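Local coordinates for biofilm-associated surface protein (Staphylococcus aureus, PDB 7C7U) that sits anchored in the staphylococcal cell wall, binds calcium and promotes biofilm formation, probably through amyloid-like self-assembly that calcium modulates, at residues D232-Y243 and F315-R326. Numbering follows the deposited sequence.
Sequences DQQIMKNGIFSY and FNNALPETVGVR
Lys237 threads its ammonium group into a cage of carbonyls formed by the loop 315-319. With CG anti to its carbonyl carbon (chi1 -68°) and every later torsion extended, the chain carries Lys237 NZ to 2.7 Å from Phe315 O, in that carbonyl's plane, and 2.8 Å from Leu319 O. Asn316 O is gripped from opposite faces of its plane, by Lys237 NZ on one and by Leu319 N, closing the type II turn Asn316-Leu319, on the other. Phe241 O is the fourth carbonyl on NZ and also takes Ala318 N. Four carbonyls around one buried amine would be expected to stabilise its positive charge. Within the turn, Asn317 OD1 accepts Tyr243 N at 2.8 Å, the donor above the carbonyl plane.

One loop leaves strand 228-237 and the other leads into strand 323-331, antiparallel neighbours in a five-stranded sheet, with hydrogen-bonded pairs Gln233-Val325 and Ile235-Val323. Farther along, at the non-hydrogen-bonded pair Asp232-Arg326, the arginine, bent at chi3 (-78°), lies alongside the aspartate and grips it side-on: NE meets OD1 at 2.7 Å and NH2 meets OD2 at 3.0 Å, both syn. Lys283 O takes a further bond from NH2.

The Phe315 side chain joins an aromatic cluster: Tyr243 CB sits over its face, 3.9 Å from the centroid, the rings near parallel but slid apart, while Phe241 points its edge at it, planes at 71°.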
# COMPACT_ATOMS: atom_id res chain seq x y z
N ASP A 232 14.05 -11.10 4.73
CA ASP A 232 14.51 -12.31 4.05
C ASP A 232 15.80 -12.03 3.30
O ASP A 232 15.80 -11.23 2.35
CB ASP A 232 13.47 -12.84 3.07
CG ASP A 232 12.17 -13.28 3.73
OD1 ASP A 232 12.19 -13.69 4.90
OD2 ASP A 232 11.13 -13.21 3.05
N GLN A 233 16.86 -12.74 3.65
CA GLN A 233 18.13 -12.60 2.93
C GLN A 233 18.30 -13.76 1.96
O GLN A 233 18.02 -14.91 2.31
CB GLN A 233 19.29 -12.55 3.92
CG GLN A 233 20.67 -12.40 3.24
CD GLN A 233 21.79 -12.19 4.24
OE1 GLN A 233 21.55 -12.16 5.45
NE2 GLN A 233 23.03 -12.09 3.75
N GLN A 234 18.74 -13.46 0.75
CA GLN A 234 19.13 -14.48 -0.22
C GLN A 234 20.64 -14.37 -0.45
O GLN A 234 21.17 -13.27 -0.57
CB GLN A 234 18.42 -14.29 -1.56
CG GLN A 234 16.92 -13.95 -1.47
CD GLN A 234 16.01 -15.16 -1.29
OE1 GLN A 234 16.42 -16.30 -1.48
NE2 GLN A 234 14.76 -14.90 -0.91
N ILE A 235 21.31 -15.52 -0.50
CA ILE A 235 22.73 -15.60 -0.86
C ILE A 235 22.82 -16.55 -2.05
O ILE A 235 22.64 -17.77 -1.91
CB ILE A 235 23.59 -16.10 0.30
CG1 ILE A 235 23.36 -15.24 1.54
CG2 ILE A 235 25.11 -16.04 -0.08
CD1 ILE A 235 23.83 -15.91 2.83
N MET A 236 23.08 -16.00 -3.23
CA MET A 236 23.21 -16.80 -4.42
C MET A 236 24.58 -17.49 -4.42
O MET A 236 25.59 -16.91 -4.01
CB MET A 236 23.08 -15.94 -5.67
CG MET A 236 21.71 -15.30 -5.85
SD MET A 236 21.50 -14.58 -7.50
CE MET A 236 23.04 -15.14 -8.26
N LYS A 237 24.60 -18.73 -4.88
CA LYS A 237 25.82 -19.54 -4.93
C LYS A 237 26.53 -19.40 -6.27
O LYS A 237 25.90 -19.17 -7.30
CB LYS A 237 25.50 -21.01 -4.71
CG LYS A 237 25.02 -21.38 -3.31
CD LYS A 237 24.85 -22.91 -3.23
CE LYS A 237 24.25 -23.33 -1.90
NZ LYS A 237 24.17 -24.82 -1.80
N ASN A 238 27.85 -19.55 -6.24
CA ASN A 238 28.60 -19.75 -7.47
C ASN A 238 28.52 -21.19 -7.97
O ASN A 238 28.61 -21.43 -9.18
CB ASN A 238 30.08 -19.39 -7.29
CG ASN A 238 30.31 -17.90 -7.33
OD1 ASN A 238 29.66 -17.19 -8.09
ND2 ASN A 238 31.23 -17.42 -6.51
N GLY A 239 28.40 -22.16 -7.06
CA GLY A 239 28.36 -23.55 -7.46
C GLY A 239 27.43 -24.39 -6.61
O GLY A 239 26.22 -24.10 -6.50
N ILE A 240 27.98 -25.43 -5.99
CA ILE A 240 27.14 -26.36 -5.23
C ILE A 240 27.64 -26.45 -3.80
O ILE A 240 27.72 -27.55 -3.23
CB ILE A 240 27.08 -27.74 -5.90
CG1 ILE A 240 28.49 -28.22 -6.29
CG2 ILE A 240 26.13 -27.69 -7.11
CD1 ILE A 240 28.60 -29.74 -6.51
N PHE A 241 27.94 -25.30 -3.20
CA PHE A 241 28.46 -25.20 -1.85
C PHE A 241 27.76 -26.15 -0.89
O PHE A 241 26.54 -26.31 -0.91
CB PHE A 241 28.32 -23.76 -1.34
CG PHE A 241 28.65 -23.62 0.12
CD1 PHE A 241 29.97 -23.65 0.55
CD2 PHE A 241 27.65 -23.47 1.05
CE1 PHE A 241 30.27 -23.52 1.89
CE2 PHE A 241 27.95 -23.34 2.40
CZ PHE A 241 29.26 -23.37 2.81
N SER A 242 28.56 -26.73 -0.00
CA SER A 242 28.06 -27.60 1.05
C SER A 242 28.70 -27.14 2.36
O SER A 242 29.94 -27.06 2.45
CB SER A 242 28.40 -29.06 0.74
OG SER A 242 27.59 -29.94 1.49
N TYR A 243 27.87 -26.82 3.36
CA TYR A 243 28.33 -26.35 4.66
C TYR A 243 28.57 -27.55 5.58
O TYR A 243 27.64 -28.32 5.85
CB TYR A 243 27.32 -25.39 5.32
CG TYR A 243 27.78 -24.93 6.69
CD1 TYR A 243 28.62 -23.82 6.83
CD2 TYR A 243 27.40 -25.60 7.84
CE1 TYR A 243 29.05 -23.39 8.07
CE2 TYR A 243 27.84 -25.19 9.09
CZ TYR A 243 28.67 -24.08 9.20
OH TYR A 243 29.10 -23.66 10.43
N PHE A 315 21.28 -24.55 3.86
CA PHE A 315 22.29 -24.17 2.88
C PHE A 315 22.12 -24.87 1.54
O PHE A 315 22.96 -24.65 0.65
CB PHE A 315 23.69 -24.46 3.41
CG PHE A 315 24.19 -23.46 4.40
CD1 PHE A 315 24.66 -22.23 3.99
CD2 PHE A 315 24.23 -23.78 5.75
CE1 PHE A 315 25.16 -21.31 4.91
CE2 PHE A 315 24.72 -22.87 6.68
CZ PHE A 315 25.19 -21.63 6.26
N ASN A 316 21.09 -25.71 1.37
CA ASN A 316 20.91 -26.54 0.18
C ASN A 316 22.23 -27.24 -0.19
O ASN A 316 22.74 -27.11 -1.30
CB ASN A 316 20.38 -25.71 -0.99
CG ASN A 316 19.15 -24.90 -0.62
OD1 ASN A 316 18.19 -25.43 -0.08
ND2 ASN A 316 19.18 -23.61 -0.91
N ASN A 317 22.79 -27.96 0.78
CA ASN A 317 24.10 -28.57 0.61
C ASN A 317 24.19 -29.46 -0.63
O ASN A 317 23.34 -30.33 -0.86
CB ASN A 317 24.47 -29.36 1.86
CG ASN A 317 24.77 -28.46 3.04
OD1 ASN A 317 25.20 -27.31 2.87
ND2 ASN A 317 24.54 -28.96 4.25
N ALA A 318 25.23 -29.22 -1.43
CA ALA A 318 25.55 -29.94 -2.66
C ALA A 318 24.54 -29.69 -3.77
O ALA A 318 24.55 -30.41 -4.76
CB ALA A 318 25.72 -31.44 -2.42
N LEU A 319 23.66 -28.69 -3.63
CA LEU A 319 22.74 -28.23 -4.65
C LEU A 319 23.09 -26.80 -5.06
O LEU A 319 23.68 -26.06 -4.27
CB LEU A 319 21.29 -28.27 -4.15
CG LEU A 319 20.69 -29.67 -3.98
CD1 LEU A 319 19.46 -29.61 -3.09
CD2 LEU A 319 20.34 -30.31 -5.32
N PRO A 320 22.75 -26.37 -6.27
CA PRO A 320 23.06 -25.00 -6.69
C PRO A 320 22.07 -23.96 -6.19
O PRO A 320 22.24 -22.78 -6.51
CB PRO A 320 23.04 -25.10 -8.22
CG PRO A 320 22.01 -26.18 -8.49
CD PRO A 320 22.14 -27.17 -7.36
N GLU A 321 21.10 -24.34 -5.37
CA GLU A 321 19.98 -23.46 -5.05
C GLU A 321 20.40 -22.34 -4.09
O GLU A 321 21.18 -22.55 -3.16
CB GLU A 321 18.84 -24.27 -4.43
CG GLU A 321 18.45 -25.49 -5.26
CD GLU A 321 17.41 -26.37 -4.59
OE1 GLU A 321 17.30 -26.33 -3.34
OE2 GLU A 321 16.70 -27.11 -5.31
N THR A 322 19.83 -21.15 -4.31
CA THR A 322 20.11 -19.98 -3.48
C THR A 322 19.79 -20.26 -2.02
O THR A 322 18.76 -20.86 -1.69
CB THR A 322 19.30 -18.80 -4.01
OG1 THR A 322 19.72 -18.51 -5.35
CG2 THR A 322 19.50 -17.54 -3.15
N VAL A 323 20.67 -19.81 -1.13
CA VAL A 323 20.45 -19.92 0.31
C VAL A 323 19.51 -18.80 0.77
O VAL A 323 19.74 -17.63 0.47
CB VAL A 323 21.78 -19.86 1.07
CG1 VAL A 323 21.56 -19.91 2.58
CG2 VAL A 323 22.73 -21.02 0.61
N GLY A 324 18.46 -19.15 1.50
CA GLY A 324 17.55 -18.18 2.08
C GLY A 324 17.67 -18.18 3.60
O GLY A 324 17.85 -19.24 4.21
N VAL A 325 17.60 -17.00 4.20
CA VAL A 325 17.57 -16.83 5.65
C VAL A 325 16.46 -15.84 5.98
O VAL A 325 16.37 -14.78 5.37
CB VAL A 325 18.92 -16.34 6.21
CG1 VAL A 325 18.87 -16.32 7.72
CG2 VAL A 325 20.07 -17.27 5.75
N ARG A 326 15.59 -16.20 6.93
CA ARG A 326 14.48 -15.32 7.30
C ARG A 326 14.59 -14.89 8.75
O ARG A 326 14.70 -15.72 9.66
CB ARG A 326 13.13 -16.01 7.09
CG ARG A 326 11.95 -15.21 7.69
CD ARG A 326 10.61 -15.77 7.20
NE ARG A 326 10.32 -15.32 5.84
CZ ARG A 326 9.27 -15.69 5.12
NH1 ARG A 326 8.39 -16.56 5.62
NH2 ARG A 326 9.10 -15.20 3.89
O HOH W 1 22.31 -19.91 -6.01
O HOH W 2 25.05 -22.30 -8.00